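Local coordinates for lipolytic protein G-D-S-L family (Chitinophaga pinensis, PDB 4Q7Q) that probably acts as a lipase or acylhydrolase of the GDSL (SGNH) family, hydrolysing ester bonds in a substrate not yet identified, at residues K4-V9 with P42-I47; D13-L18 with S75-T80; I47-N52 with L66-A71; K123-T128 with P174-Y179. One frame throughout, in Å; residues are numbered along the deposited sequence.

Contact 1 (K4-V9 with P42-I47); sequences KELTWV and PNLKYI
Parallel pairing at the margin of the central five-stranded sheet joins L6-V9 of strand 6-12 to L44-I47 of strand 44-50, which is outermost within this chain; the two short segments are inclined by 32°. The backbone bonds run to and fro in parallel register, from L6 N to N43 O, K45 N to L6 O, W8 N to K45 O and I47 N to W8 O, the last being 2.7 Å long. Just ahead of the strands the N43 amide prolongs the pairing, its ND2 giving K4 O a bond of 2.9 Å almost in the amide's own plane. N43 reaches back this way because CG stands between the backbone N and the carbonyl carbon (chi1 59°); ND2 also meets L260 O. On one face L44 CD1 touches W8 CB at 3.8 Å, and the indole passes obliquely by Y46, CE3 to CB 3.6 Å. On the other face I47 CD1 meets T7 CG2 at 3.6 Å and V9 CG2 at 4.1 Å. Helix 33-40 covers the first face, L34 and L37 packing on W8. Across strand 6-12 lies strand 73-77, where S75 OG bonds W8 NE1.

Contact 2 (D13-L18 with S75-T80); sequences DSITYL and SVFLGT
D13 and T80 meet where the carboxylate oxygen OD2 lies 3.5 Å from the methyl CG2 of the threonine, the two side chains crossing at about a right angle. D13 is turned so that CG stands between its backbone N and carbonyl carbon (chi1 49°), which brings one oxygen back to its own helix and sends the other across. OD1 takes I15 N at 3.1 Å on its anti side, an N-cap bond to helix 14-17. OD2 accepts from two waters, one held by G79 N and the other by T80 N at 3.0 Å, so the carboxylate joins the starts of two helices. A third water accepts hydrogen bonds from D13 N and T16 OG1 and donates to F77 O at 2.7 Å; T16 OG1 is also bonded to Y33 OH. With CG anti to the backbone N (chi1 -171°), the F77 ring is carried to the helix, where I15 CG2 approaches it obliquely, 3.6 Å from CE2. L78 CD2 closes in at 3.8 Å from D13 N. With an alanine in place of D13, I15 N would probably be left without its cap, and the two waters at G79 and T80 without the acceptor that fixes them. The segment D13-S14 belongs to the Gly-Asp-Ser block for which the family is named: S14 OG bonds H238 NE2, consistent with a Ser-His-Asp triad completed by D235, and G79-T80 begin the Gly-x-Asn-Asp block of SGNH hydrolases.

Contact 3 (I47-N52 with L66-A71); sequences INQGHN and LGLIKA
Both ends of one buried side-chain amide, that of Q49, are engaged at once, and through it the strand reaches the irregular segment L66-A71. Its NE2 donates to L66 O at 3.0 Å; the bond is nearly straight (172°), yet the donor stands 49° above the carbonyl plane. A water accepts from the same NE2 and donates to G67 O, giving a second, indirect tie. On the far end of the amide, OE1 takes H51 NE2 at 2.8 Å, edge-on and close to the imidazole plane, which fixes how the amide is flipped. The Q49 chain is folded at chi2 (-82°), and L68 CD2 packs 3.7 Å from its CG. The ring of H51 in turn has L66 CD2 at 3.9 Å from CE1. Farther back the methyl ends of I47 and I69 meet, CD1 to CD1 at 3.6 Å, the side chains crossing at about a right angle. N48 adds an Asx turn, OD1 accepting from G50 N at 2.8 Å. The contact lies within a beta-alpha-beta crossover of the alpha/beta fold: strand 44-50 leads through helix 56-61 to this loop and on to strand 73-77, with strand 6-12 lying between the two strands.

Contact 4 (K123-T128 with P174-Y179); sequences KIVLIT and PVVDLY
L126 and I127 pair in parallel with V175 and V176, and the bonds between them run through L126 and V176, with P174 O and T128 N at the two ends. L126 N donates to P174 O at 3.1 Å, in the carbonyl plane. V176 N returns a bond of 2.8 Å to L126 O, which V175 CA also approaches in a CA-H...O contact. T128 N then reaches V176 O at 2.9 Å; the same oxygen receives a weak bond from L178 N and a CA-H...O contact from I127, so it has several partners. Beyond the strand pair the hydroxyl of T128 takes over. Its OG1, placed between backbone N and carbonyl carbon (chi1 68°), faces the chain after the strand and accepts from Y179 N at 3.0 Å along a nearly straight line (172°). D177, whose OD2 bonds H180 ND1, brings OD1 near the same hydroxyl. A valine in place of T128 would probably leave Y179 N without its acceptor and the D177-Y179 segment less firmly tied to the strand. Apolar contacts complete the join: the T128 and V175 side chains cross at about a right angle, CG2 to CG1 3.7 Å, and I127 CG2 is pressed to 3.5 Å from L178 CD1. Strand 73-77 flanks strand 123-127 on its other side, V76 pairing with V125 and I127. Helix 241-257 packs on V125 and V176 through F255 and A250, whereas L126 meets V164 of helix 157-171.

How the contacts relate
All four contacts reach one parallel sheet. Contacts 1 and 4 pair its outermost strands, 44-50 and 175-176, with their inner neighbours, and their nearest atoms stay about 6 Å apart; contact 1 is partly exposed, contact 4 buried. Strand 73-77 links them: contact 2 touches contact 1 through V9 O and S75 N, and contact 4 through V76 and I127. Both strand pairings rest on direct backbone bonds, whereas contact 2, deep near the chain's centre, has no direct hydrogen bond between its segments and is bridged by three waters beside apolar contacts. Contact 3, at the surface, shares I47 with contact 1 and uses a side-chain amide instead; its N48 and N52 adjoin helix 14-17 of contact 2.

Contact 1 (K4-V9 with P42-I47)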
loop_
_atom_site.group_PDB
_atom_site.type_symbol
_atom_site.label_atom_id
_atom_site.label_comp_id
_atom_site.label_asym_id
_atom_site.label_seq_id
_atom_site.Cartn_x
_atom_site.Cartn_y
_atom_site.Cartn_z
ATOM N N LYS A 4 -22.219 15.671 -10.618
ATOM C CA LYS A 4 -20.975 14.996 -11.013
ATOM C C LYS A 4 -20.634 13.741 -10.201
ATOM O O LYS A 4 -19.468 13.349 -10.127
ATOM C CB LYS A 4 -19.797 15.975 -10.990
ATOM C CG LYS A 4 -19.776 16.951 -12.156
ATOM C CD LYS A 4 -18.546 17.845 -12.070
ATOM C CE LYS A 4 -18.081 18.303 -13.439
ATOM N NZ LYS A 4 -16.761 18.990 -13.349
ATOM N N GLU A 5 -21.644 13.103 -9.612
ATOM C CA GLU A 5 -21.404 11.943 -8.757
ATOM C C GLU A 5 -20.759 10.794 -9.512
ATOM O O GLU A 5 -21.244 10.378 -10.565
ATOM C CB GLU A 5 -22.696 11.459 -8.094
ATOM C CG GLU A 5 -22.519 10.140 -7.345
ATOM C CD GLU A 5 -23.793 9.659 -6.678
ATOM O OE1 GLU A 5 -24.398 10.444 -5.919
ATOM O OE2 GLU A 5 -24.186 8.494 -6.913
ATOM N N LEU A 6 -19.652 10.295 -8.967
ATOM C CA LEU A 6 -18.970 9.145 -9.536
ATOM C C LEU A 6 -18.709 8.104 -8.456
ATOM O O LEU A 6 -18.239 8.427 -7.363
ATOM C CB LEU A 6 -17.643 9.562 -10.175
ATOM C CG LEU A 6 -17.713 10.536 -11.350
ATOM C CD1 LEU A 6 -16.310 10.967 -11.757
ATOM C CD2 LEU A 6 -18.459 9.911 -12.525
ATOM N N THR A 7 -19.020 6.854 -8.770
ATOM C CA THR A 7 -18.731 5.750 -7.872
ATOM C C THR A 7 -17.299 5.282 -8.115
ATOM O O THR A 7 -16.920 4.972 -9.245
ATOM C CB THR A 7 -19.716 4.584 -8.070
ATOM O OG1 THR A 7 -21.040 5.008 -7.708
ATOM C CG2 THR A 7 -19.321 3.392 -7.211
ATOM N N TRP A 8 -16.514 5.248 -7.045
ATOM C CA TRP A 8 -15.103 4.895 -7.106
ATOM C C TRP A 8 -14.840 3.672 -6.245
ATOM O O TRP A 8 -14.982 3.731 -5.026
ATOM C CB TRP A 8 -14.262 6.072 -6.605
ATOM C CG TRP A 8 -12.841 5.740 -6.212
ATOM C CD1 TRP A 8 -11.999 4.839 -6.810
ATOM C CD2 TRP A 8 -12.115 6.299 -5.115
ATOM N NE1 TRP A 8 -10.788 4.824 -6.160
ATOM C CE2 TRP A 8 -10.837 5.706 -5.109
ATOM C CE3 TRP A 8 -12.421 7.248 -4.132
ATOM C CZ2 TRP A 8 -9.868 6.028 -4.160
ATOM C CZ3 TRP A 8 -11.459 7.571 -3.195
ATOM C CH2 TRP A 8 -10.194 6.966 -3.219
ATOM N N VAL A 9 -14.457 2.572 -6.888
ATOM C CA VAL A 9 -14.075 1.357 -6.182
ATOM C C VAL A 9 -12.568 1.373 -5.950
ATOM O O VAL A 9 -11.781 1.436 -6.902
ATOM C CB VAL A 9 -14.485 0.089 -6.961
ATOM C CG1 VAL A 9 -13.910 -1.162 -6.314
ATOM C CG2 VAL A 9 -15.995 -0.002 -7.040
ATOM N N PRO A 42 -15.293 15.963 -3.633
ATOM C CA PRO A 42 -16.490 15.508 -2.913
ATOM C C PRO A 42 -17.504 14.751 -3.762
ATOM O O PRO A 42 -18.402 14.112 -3.207
ATOM C CB PRO A 42 -17.087 16.804 -2.355
ATOM C CG PRO A 42 -16.542 17.903 -3.222
ATOM C CD PRO A 42 -15.155 17.431 -3.613
ATOM N N ASN A 43 -17.361 14.805 -5.079
ATOM C CA ASN A 43 -18.235 14.041 -5.964
ATOM C C ASN A 43 -17.811 12.578 -6.121
ATOM O O ASN A 43 -18.530 11.784 -6.736
ATOM C CB ASN A 43 -18.307 14.700 -7.340
ATOM C CG ASN A 43 -16.948 14.811 -7.998
ATOM O OD1 ASN A 43 -15.996 15.317 -7.402
ATOM N ND2 ASN A 43 -16.846 14.324 -9.227
ATOM N N LEU A 44 -16.648 12.226 -5.576
ATOM C CA LEU A 44 -16.139 10.861 -5.677
ATOM C C LEU A 44 -16.613 10.055 -4.474
ATOM O O LEU A 44 -16.265 10.360 -3.332
ATOM C CB LEU A 44 -14.609 10.865 -5.763
ATOM C CG LEU A 44 -13.961 10.948 -7.153
ATOM C CD1 LEU A 44 -14.118 9.630 -7.916
ATOM C CD2 LEU A 44 -14.518 12.107 -7.961
ATOM N N LYS A 45 -17.423 9.036 -4.739
ATOM C CA LYS A 45 -18.035 8.240 -3.686
ATOM C C LYS A 45 -17.340 6.894 -3.585
ATOM O O LYS A 45 -17.541 6.020 -4.434
ATOM C CB LYS A 45 -19.516 8.037 -3.992
ATOM C CG LYS A 45 -20.261 9.335 -4.229
ATOM C CD LYS A 45 -20.308 10.196 -2.972
ATOM C CE LYS A 45 -21.102 11.468 -3.218
ATOM N NZ LYS A 45 -21.318 12.218 -1.954
ATOM N N TYR A 46 -16.531 6.722 -2.547
ATOM C CA TYR A 46 -15.694 5.531 -2.459
ATOM C C TYR A 46 -16.414 4.274 -2.012
ATOM O O TYR A 46 -17.365 4.310 -1.223
ATOM C CB TYR A 46 -14.433 5.765 -1.609
ATOM C CG TYR A 46 -14.620 5.773 -0.100
ATOM C CD1 TYR A 46 -14.775 4.587 0.620
ATOM C CD2 TYR A 46 -14.574 6.964 0.615
ATOM C CE1 TYR A 46 -14.935 4.594 1.999
ATOM C CE2 TYR A 46 -14.711 6.979 1.999
ATOM C CZ TYR A 46 -14.900 5.794 2.684
ATOM O OH TYR A 46 -15.032 5.820 4.059
ATOM N N ILE A 47 -15.935 3.158 -2.545
ATOM C CA ILE A 47 -16.287 1.845 -2.053
ATOM C C ILE A 47 -14.977 1.192 -1.662
ATOM O O ILE A 47 -14.055 1.096 -2.473
ATOM C CB ILE A 47 -16.999 1.033 -3.133
ATOM C CG1 ILE A 47 -18.377 1.640 -3.383
ATOM C CG2 ILE A 47 -17.118 -0.427 -2.722
ATOM C CD1 ILE A 47 -19.115 1.009 -4.523
#

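Contact 2 (D13-L18 with S75-T80)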
loop_
_atom_site.group_PDB
_atom_site.type_symbol
_atom_site.label_atom_id
_atom_site.label_comp_id
_atom_site.label_asym_id
_atom_site.label_seq_id
_atom_site.Cartn_x
_atom_site.Cartn_y
_atom_site.Cartn_z
ATOM N N ASP A 13 -5.048 -3.413 -0.331
ATOM C CA ASP A 13 -4.696 -4.255 0.806
ATOM C C ASP A 13 -5.013 -3.495 2.106
ATOM O O ASP A 13 -5.965 -2.718 2.138
ATOM C CB ASP A 13 -3.226 -4.680 0.730
ATOM C CG ASP A 13 -2.286 -3.505 0.461
ATOM O OD1 ASP A 13 -2.552 -2.393 0.979
ATOM O OD2 ASP A 13 -1.288 -3.684 -0.280
ATOM N N SER A 14 -4.221 -3.683 3.157
ATOM C CA SER A 14 -4.510 -3.031 4.432
ATOM C C SER A 14 -4.459 -1.512 4.340
ATOM O O SER A 14 -5.198 -0.830 5.027
ATOM C CB SER A 14 -3.547 -3.497 5.526
ATOM O OG SER A 14 -2.214 -3.369 5.091
ATOM N N ILE A 15 -3.580 -0.979 3.504
ATOM C CA ILE A 15 -3.466 0.469 3.387
ATOM C C ILE A 15 -4.801 1.099 2.950
ATOM O O ILE A 15 -5.140 2.208 3.365
ATOM C CB ILE A 15 -2.279 0.846 2.490
ATOM C CG1 ILE A 15 -0.985 0.405 3.182
ATOM C CG2 ILE A 15 -2.249 2.330 2.186
ATOM C CD1 ILE A 15 0.258 0.477 2.322
ATOM N N THR A 16 -5.579 0.347 2.170
ATOM C CA THR A 16 -6.910 0.759 1.728
ATOM C C THR A 16 -7.964 0.365 2.753
ATOM O O THR A 16 -8.798 1.178 3.143
ATOM C CB THR A 16 -7.226 0.124 0.366
ATOM O OG1 THR A 16 -6.253 0.585 -0.579
ATOM C CG2 THR A 16 -8.627 0.486 -0.109
ATOM N N TYR A 17 -7.918 -0.892 3.172
ATOM C CA TYR A 17 -8.824 -1.426 4.186
ATOM C C TYR A 17 -8.963 -0.524 5.421
ATOM O O TYR A 17 -10.077 -0.260 5.896
ATOM C CB TYR A 17 -8.319 -2.803 4.613
ATOM C CG TYR A 17 -9.027 -3.407 5.811
ATOM C CD1 TYR A 17 -10.184 -4.165 5.652
ATOM C CD2 TYR A 17 -8.515 -3.247 7.098
ATOM C CE1 TYR A 17 -10.822 -4.732 6.745
ATOM C CE2 TYR A 17 -9.139 -3.802 8.190
ATOM C CZ TYR A 17 -10.295 -4.547 8.013
ATOM O OH TYR A 17 -10.922 -5.103 9.105
ATOM N N LEU A 18 -7.827 -0.045 5.923
ATOM C CA LEU A 18 -7.784 0.665 7.195
ATOM C C LEU A 18 -8.503 2.008 7.180
ATOM O O LEU A 18 -8.758 2.572 8.241
ATOM C CB LEU A 18 -6.335 0.860 7.649
ATOM C CG LEU A 18 -5.642 -0.424 8.114
ATOM C CD1 LEU A 18 -4.115 -0.241 8.231
ATOM C CD2 LEU A 18 -6.260 -0.932 9.420
ATOM N N SER A 75 -9.497 2.208 -8.652
ATOM C CA SER A 75 -8.068 2.287 -8.371
ATOM C C SER A 75 -7.589 0.943 -7.846
ATOM O O SER A 75 -8.347 0.196 -7.211
ATOM C CB SER A 75 -7.727 3.420 -7.393
ATOM O OG SER A 75 -8.399 3.275 -6.157
ATOM N N VAL A 76 -6.337 0.615 -8.146
ATOM C CA VAL A 76 -5.741 -0.626 -7.677
ATOM C C VAL A 76 -4.434 -0.301 -6.974
ATOM O O VAL A 76 -3.517 0.255 -7.580
ATOM C CB VAL A 76 -5.479 -1.605 -8.841
ATOM C CG1 VAL A 76 -4.891 -2.922 -8.329
ATOM C CG2 VAL A 76 -6.773 -1.859 -9.613
ATOM N N PHE A 77 -4.359 -0.652 -5.696
ATOM C CA PHE A 77 -3.235 -0.280 -4.843
ATOM C C PHE A 77 -2.768 -1.556 -4.143
ATOM O O PHE A 77 -3.192 -1.859 -3.023
ATOM C CB PHE A 77 -3.736 0.762 -3.835
ATOM C CG PHE A 77 -2.662 1.421 -2.996
ATOM C CD1 PHE A 77 -1.322 1.052 -3.072
ATOM C CD2 PHE A 77 -3.022 2.421 -2.102
ATOM C CE1 PHE A 77 -0.371 1.674 -2.267
ATOM C CE2 PHE A 77 -2.073 3.056 -1.314
ATOM C CZ PHE A 77 -0.748 2.673 -1.389
ATOM N N LEU A 78 -1.912 -2.313 -4.826
ATOM C CA LEU A 78 -1.496 -3.641 -4.387
ATOM C C LEU A 78 -0.026 -3.867 -4.673
ATOM O O LEU A 78 0.540 -3.236 -5.558
ATOM C CB LEU A 78 -2.284 -4.718 -5.134
ATOM C CG LEU A 78 -3.780 -4.767 -4.855
ATOM C CD1 LEU A 78 -4.467 -5.629 -5.917
ATOM C CD2 LEU A 78 -4.028 -5.305 -3.449
ATOM N N GLY A 79 0.579 -4.790 -3.940
ATOM C CA GLY A 79 1.914 -5.230 -4.262
ATOM C C GLY A 79 2.838 -5.344 -3.064
ATOM O O GLY A 79 3.758 -6.166 -3.058
ATOM N N THR A 80 2.601 -4.540 -2.034
ATOM C CA THR A 80 3.500 -4.553 -0.891
ATOM C C THR A 80 3.490 -5.918 -0.191
ATOM O O THR A 80 4.536 -6.419 0.239
ATOM C CB THR A 80 3.239 -3.373 0.082
ATOM O OG1 THR A 80 4.383 -3.198 0.924
ATOM C CG2 THR A 80 1.997 -3.591 0.936
HETATM O O HOH W 1 -3.933 -0.681 -0.656
HETATM O O HOH W 2 -0.512 -5.982 -1.411
HETATM O O HOH W 3 0.763 -2.189 -1.943
#

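Contact 3 (I47-N52 with L66-A71)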
loop_
_atom_site.group_PDB
_atom_site.type_symbol
_atom_site.label_atom_id
_atom_site.label_comp_id
_atom_site.label_asym_id
_atom_site.label_seq_id
_atom_site.Cartn_x
_atom_site.Cartn_y
_atom_site.Cartn_z
ATOM N N ILE A 47 -15.935 3.158 -2.545
ATOM C CA ILE A 47 -16.287 1.845 -2.053
ATOM C C ILE A 47 -14.977 1.192 -1.662
ATOM O O ILE A 47 -14.055 1.096 -2.473
ATOM C CB ILE A 47 -16.999 1.033 -3.133
ATOM C CG1 ILE A 47 -18.377 1.640 -3.383
ATOM C CG2 ILE A 47 -17.118 -0.427 -2.722
ATOM C CD1 ILE A 47 -19.115 1.009 -4.523
ATOM N N ASN A 48 -14.891 0.766 -0.410
ATOM C CA ASN A 48 -13.667 0.193 0.121
ATOM C C ASN A 48 -13.540 -1.291 -0.220
ATOM O O ASN A 48 -14.171 -2.148 0.406
ATOM C CB ASN A 48 -13.616 0.407 1.636
ATOM C CG ASN A 48 -12.277 0.043 2.239
ATOM O OD1 ASN A 48 -11.582 -0.853 1.754
ATOM N ND2 ASN A 48 -11.906 0.732 3.313
ATOM N N GLN A 49 -12.728 -1.580 -1.229
ATOM C CA GLN A 49 -12.400 -2.954 -1.585
ATOM C C GLN A 49 -10.941 -3.249 -1.228
ATOM O O GLN A 49 -10.202 -3.906 -1.966
ATOM C CB GLN A 49 -12.721 -3.242 -3.055
ATOM C CG GLN A 49 -14.200 -3.521 -3.292
ATOM C CD GLN A 49 -14.572 -4.954 -2.968
ATOM O OE1 GLN A 49 -13.730 -5.748 -2.531
ATOM N NE2 GLN A 49 -15.834 -5.304 -3.206
ATOM N N GLY A 50 -10.535 -2.740 -0.068
ATOM C CA GLY A 50 -9.248 -3.068 0.505
ATOM C C GLY A 50 -9.419 -4.301 1.358
ATOM O O GLY A 50 -10.349 -4.388 2.174
ATOM N N HIS A 51 -8.521 -5.257 1.176
ATOM C CA HIS A 51 -8.571 -6.509 1.921
ATOM C C HIS A 51 -7.322 -6.667 2.762
ATOM O O HIS A 51 -6.208 -6.699 2.247
ATOM C CB HIS A 51 -8.778 -7.676 0.963
ATOM C CG HIS A 51 -10.090 -7.605 0.258
ATOM N ND1 HIS A 51 -11.196 -8.313 0.676
ATOM C CD2 HIS A 51 -10.495 -6.857 -0.793
ATOM C CE1 HIS A 51 -12.219 -8.023 -0.105
ATOM N NE2 HIS A 51 -11.822 -7.136 -1.004
ATOM N N ASN A 52 -7.534 -6.732 4.070
ATOM C CA ASN A 52 -6.460 -6.671 5.048
ATOM C C ASN A 52 -5.497 -7.832 4.877
ATOM O O ASN A 52 -5.889 -8.986 4.994
ATOM C CB ASN A 52 -7.052 -6.653 6.459
ATOM C CG ASN A 52 -6.034 -6.254 7.515
ATOM O OD1 ASN A 52 -4.933 -5.831 7.189
ATOM N ND2 ASN A 52 -6.412 -6.363 8.779
ATOM N N LEU A 66 -15.568 -11.194 -4.701
ATOM C CA LEU A 66 -15.347 -10.051 -3.823
ATOM C C LEU A 66 -16.558 -9.136 -3.692
ATOM O O LEU A 66 -16.557 -8.210 -2.879
ATOM C CB LEU A 66 -14.146 -9.237 -4.313
ATOM C CG LEU A 66 -12.809 -9.970 -4.363
ATOM C CD1 LEU A 66 -11.698 -9.004 -4.717
ATOM C CD2 LEU A 66 -12.535 -10.643 -3.024
ATOM N N GLY A 67 -17.586 -9.384 -4.495
ATOM C CA GLY A 67 -18.728 -8.495 -4.523
ATOM C C GLY A 67 -18.420 -7.200 -5.246
ATOM O O GLY A 67 -19.078 -6.184 -5.013
ATOM N N LEU A 68 -17.410 -7.221 -6.115
ATOM C CA LEU A 68 -17.106 -6.055 -6.935
ATOM C C LEU A 68 -18.319 -5.670 -7.768
ATOM O O LEU A 68 -18.971 -6.531 -8.360
ATOM C CB LEU A 68 -15.927 -6.333 -7.863
ATOM C CG LEU A 68 -14.562 -6.430 -7.193
ATOM C CD1 LEU A 68 -13.540 -6.940 -8.192
ATOM C CD2 LEU A 68 -14.153 -5.070 -6.654
ATOM N N ILE A 69 -18.618 -4.378 -7.815
ATOM C CA ILE A 69 -19.749 -3.916 -8.610
ATOM C C ILE A 69 -19.306 -3.002 -9.741
ATOM O O ILE A 69 -18.152 -2.588 -9.812
ATOM C CB ILE A 69 -20.801 -3.178 -7.754
ATOM C CG1 ILE A 69 -20.247 -1.852 -7.238
ATOM C CG2 ILE A 69 -21.275 -4.060 -6.603
ATOM C CD1 ILE A 69 -21.309 -0.964 -6.601
ATOM N N LYS A 70 -20.236 -2.702 -10.635
ATOM C CA LYS A 70 -19.983 -1.754 -11.707
ATOM C C LYS A 70 -19.826 -0.349 -11.121
ATOM O O LYS A 70 -20.640 0.096 -10.305
ATOM C CB LYS A 70 -21.130 -1.791 -12.717
ATOM C CG LYS A 70 -20.934 -0.894 -13.924
ATOM C CD LYS A 70 -22.140 -0.989 -14.849
ATOM C CE LYS A 70 -21.935 -0.213 -16.144
ATOM N NZ LYS A 70 -23.016 -0.505 -17.131
ATOM N N ALA A 71 -18.767 0.338 -11.532
ATOM C CA ALA A 71 -18.461 1.668 -11.018
ATOM C C ALA A 71 -17.798 2.502 -12.099
ATOM O O ALA A 71 -17.422 1.982 -13.153
ATOM C CB ALA A 71 -17.556 1.575 -9.796
HETATM O O HOH W 4 -17.961 -3.564 -4.517
#

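Contact 4 (K123-T128 with P174-Y179)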
loop_
_atom_site.group_PDB
_atom_site.type_symbol
_atom_site.label_atom_id
_atom_site.label_comp_id
_atom_site.label_asym_id
_atom_site.label_seq_id
_atom_site.Cartn_x
_atom_site.Cartn_y
_atom_site.Cartn_z
ATOM N N LYS A 123 -12.900 4.358 -15.754
ATOM C CA LYS A 123 -11.509 4.782 -15.641
ATOM C C LYS A 123 -10.759 3.878 -14.673
ATOM O O LYS A 123 -11.329 3.380 -13.701
ATOM C CB LYS A 123 -11.418 6.232 -15.166
ATOM C CG LYS A 123 -12.058 7.242 -16.102
ATOM C CD LYS A 123 -11.654 7.001 -17.547
ATOM N N ILE A 124 -9.479 3.662 -14.954
ATOM C CA ILE A 124 -8.628 2.856 -14.090
ATOM C C ILE A 124 -7.382 3.640 -13.695
ATOM O O ILE A 124 -6.767 4.312 -14.524
ATOM C CB ILE A 124 -8.210 1.522 -14.762
ATOM C CG1 ILE A 124 -9.440 0.743 -15.240
ATOM C CG2 ILE A 124 -7.391 0.673 -13.799
ATOM C CD1 ILE A 124 -9.108 -0.558 -15.942
ATOM N N VAL A 125 -7.028 3.573 -12.416
ATOM C CA VAL A 125 -5.786 4.157 -11.933
ATOM C C VAL A 125 -5.040 3.105 -11.119
ATOM O O VAL A 125 -5.636 2.426 -10.287
ATOM C CB VAL A 125 -6.074 5.391 -11.045
ATOM C CG1 VAL A 125 -4.800 5.911 -10.398
ATOM C CG2 VAL A 125 -6.745 6.486 -11.852
ATOM N N LEU A 126 -3.743 2.950 -11.377
ATOM C CA LEU A 126 -2.910 2.065 -10.572
ATOM C C LEU A 126 -2.064 2.895 -9.617
ATOM O O LEU A 126 -1.674 4.018 -9.934
ATOM C CB LEU A 126 -2.004 1.209 -11.460
ATOM C CG LEU A 126 -2.671 0.488 -12.635
ATOM C CD1 LEU A 126 -1.639 -0.321 -13.401
ATOM C CD2 LEU A 126 -3.833 -0.389 -12.171
ATOM N N ILE A 127 -1.788 2.338 -8.444
ATOM C CA ILE A 127 -0.975 3.015 -7.442
ATOM C C ILE A 127 0.193 2.119 -7.054
ATOM O O ILE A 127 -0.020 0.983 -6.638
ATOM C CB ILE A 127 -1.805 3.331 -6.187
ATOM C CG1 ILE A 127 -3.078 4.092 -6.574
ATOM C CG2 ILE A 127 -0.975 4.087 -5.159
ATOM C CD1 ILE A 127 -3.913 4.504 -5.395
ATOM N N THR A 128 1.424 2.605 -7.202
ATOM C CA THR A 128 2.582 1.793 -6.814
ATOM C C THR A 128 2.676 1.632 -5.303
ATOM O O THR A 128 2.208 2.488 -4.555
ATOM C CB THR A 128 3.921 2.391 -7.292
ATOM O OG1 THR A 128 4.172 3.610 -6.585
ATOM C CG2 THR A 128 3.907 2.649 -8.792
ATOM N N PRO A 174 -3.139 5.711 -16.121
ATOM C CA PRO A 174 -2.343 6.540 -15.208
ATOM C C PRO A 174 -1.900 5.775 -13.962
ATOM O O PRO A 174 -2.628 4.913 -13.460
ATOM C CB PRO A 174 -3.312 7.651 -14.805
ATOM C CG PRO A 174 -4.404 7.625 -15.826
ATOM C CD PRO A 174 -4.514 6.208 -16.271
ATOM N N VAL A 175 -0.709 6.104 -13.477
ATOM C CA VAL A 175 -0.157 5.483 -12.286
ATOM C C VAL A 175 0.241 6.550 -11.270
ATOM O O VAL A 175 0.945 7.507 -11.598
ATOM C CB VAL A 175 1.083 4.628 -12.622
ATOM C CG1 VAL A 175 1.673 4.036 -11.359
ATOM C CG2 VAL A 175 0.726 3.532 -13.610
ATOM N N VAL A 176 -0.247 6.410 -10.044
ATOM C CA VAL A 176 0.238 7.220 -8.939
ATOM C C VAL A 176 1.492 6.544 -8.413
ATOM O O VAL A 176 1.422 5.454 -7.847
ATOM C CB VAL A 176 -0.801 7.311 -7.815
ATOM C CG1 VAL A 176 -0.236 8.091 -6.629
ATOM C CG2 VAL A 176 -2.078 7.952 -8.332
ATOM N N ASP A 177 2.642 7.182 -8.606
ATOM C CA ASP A 177 3.911 6.572 -8.207
ATOM C C ASP A 177 4.279 6.988 -6.789
ATOM O O ASP A 177 5.014 7.957 -6.588
ATOM C CB ASP A 177 5.033 6.948 -9.176
ATOM C CG ASP A 177 6.271 6.074 -9.016
ATOM O OD1 ASP A 177 6.352 5.316 -8.032
ATOM O OD2 ASP A 177 7.170 6.150 -9.886
ATOM N N LEU A 178 3.773 6.256 -5.804
ATOM C CA LEU A 178 4.155 6.525 -4.420
ATOM C C LEU A 178 5.597 6.117 -4.131
ATOM O O LEU A 178 6.273 6.755 -3.327
ATOM C CB LEU A 178 3.222 5.821 -3.435
ATOM C CG LEU A 178 1.736 6.157 -3.561
ATOM C CD1 LEU A 178 0.963 5.360 -2.539
ATOM C CD2 LEU A 178 1.509 7.658 -3.392
ATOM N N TYR A 179 6.060 5.047 -4.773
ATOM C CA TYR A 179 7.396 4.535 -4.495
ATOM C C TYR A 179 8.446 5.618 -4.721
ATOM O O TYR A 179 9.350 5.802 -3.905
ATOM C CB TYR A 179 7.733 3.294 -5.339
ATOM C CG TYR A 179 8.993 2.652 -4.821
ATOM C CD1 TYR A 179 10.238 3.158 -5.172
ATOM C CD2 TYR A 179 8.945 1.589 -3.928
ATOM C CE1 TYR A 179 11.393 2.631 -4.669
ATOM C CE2 TYR A 179 10.118 1.037 -3.422
ATOM C CZ TYR A 179 11.335 1.568 -3.803
ATOM O OH TYR A 179 12.508 1.061 -3.308
#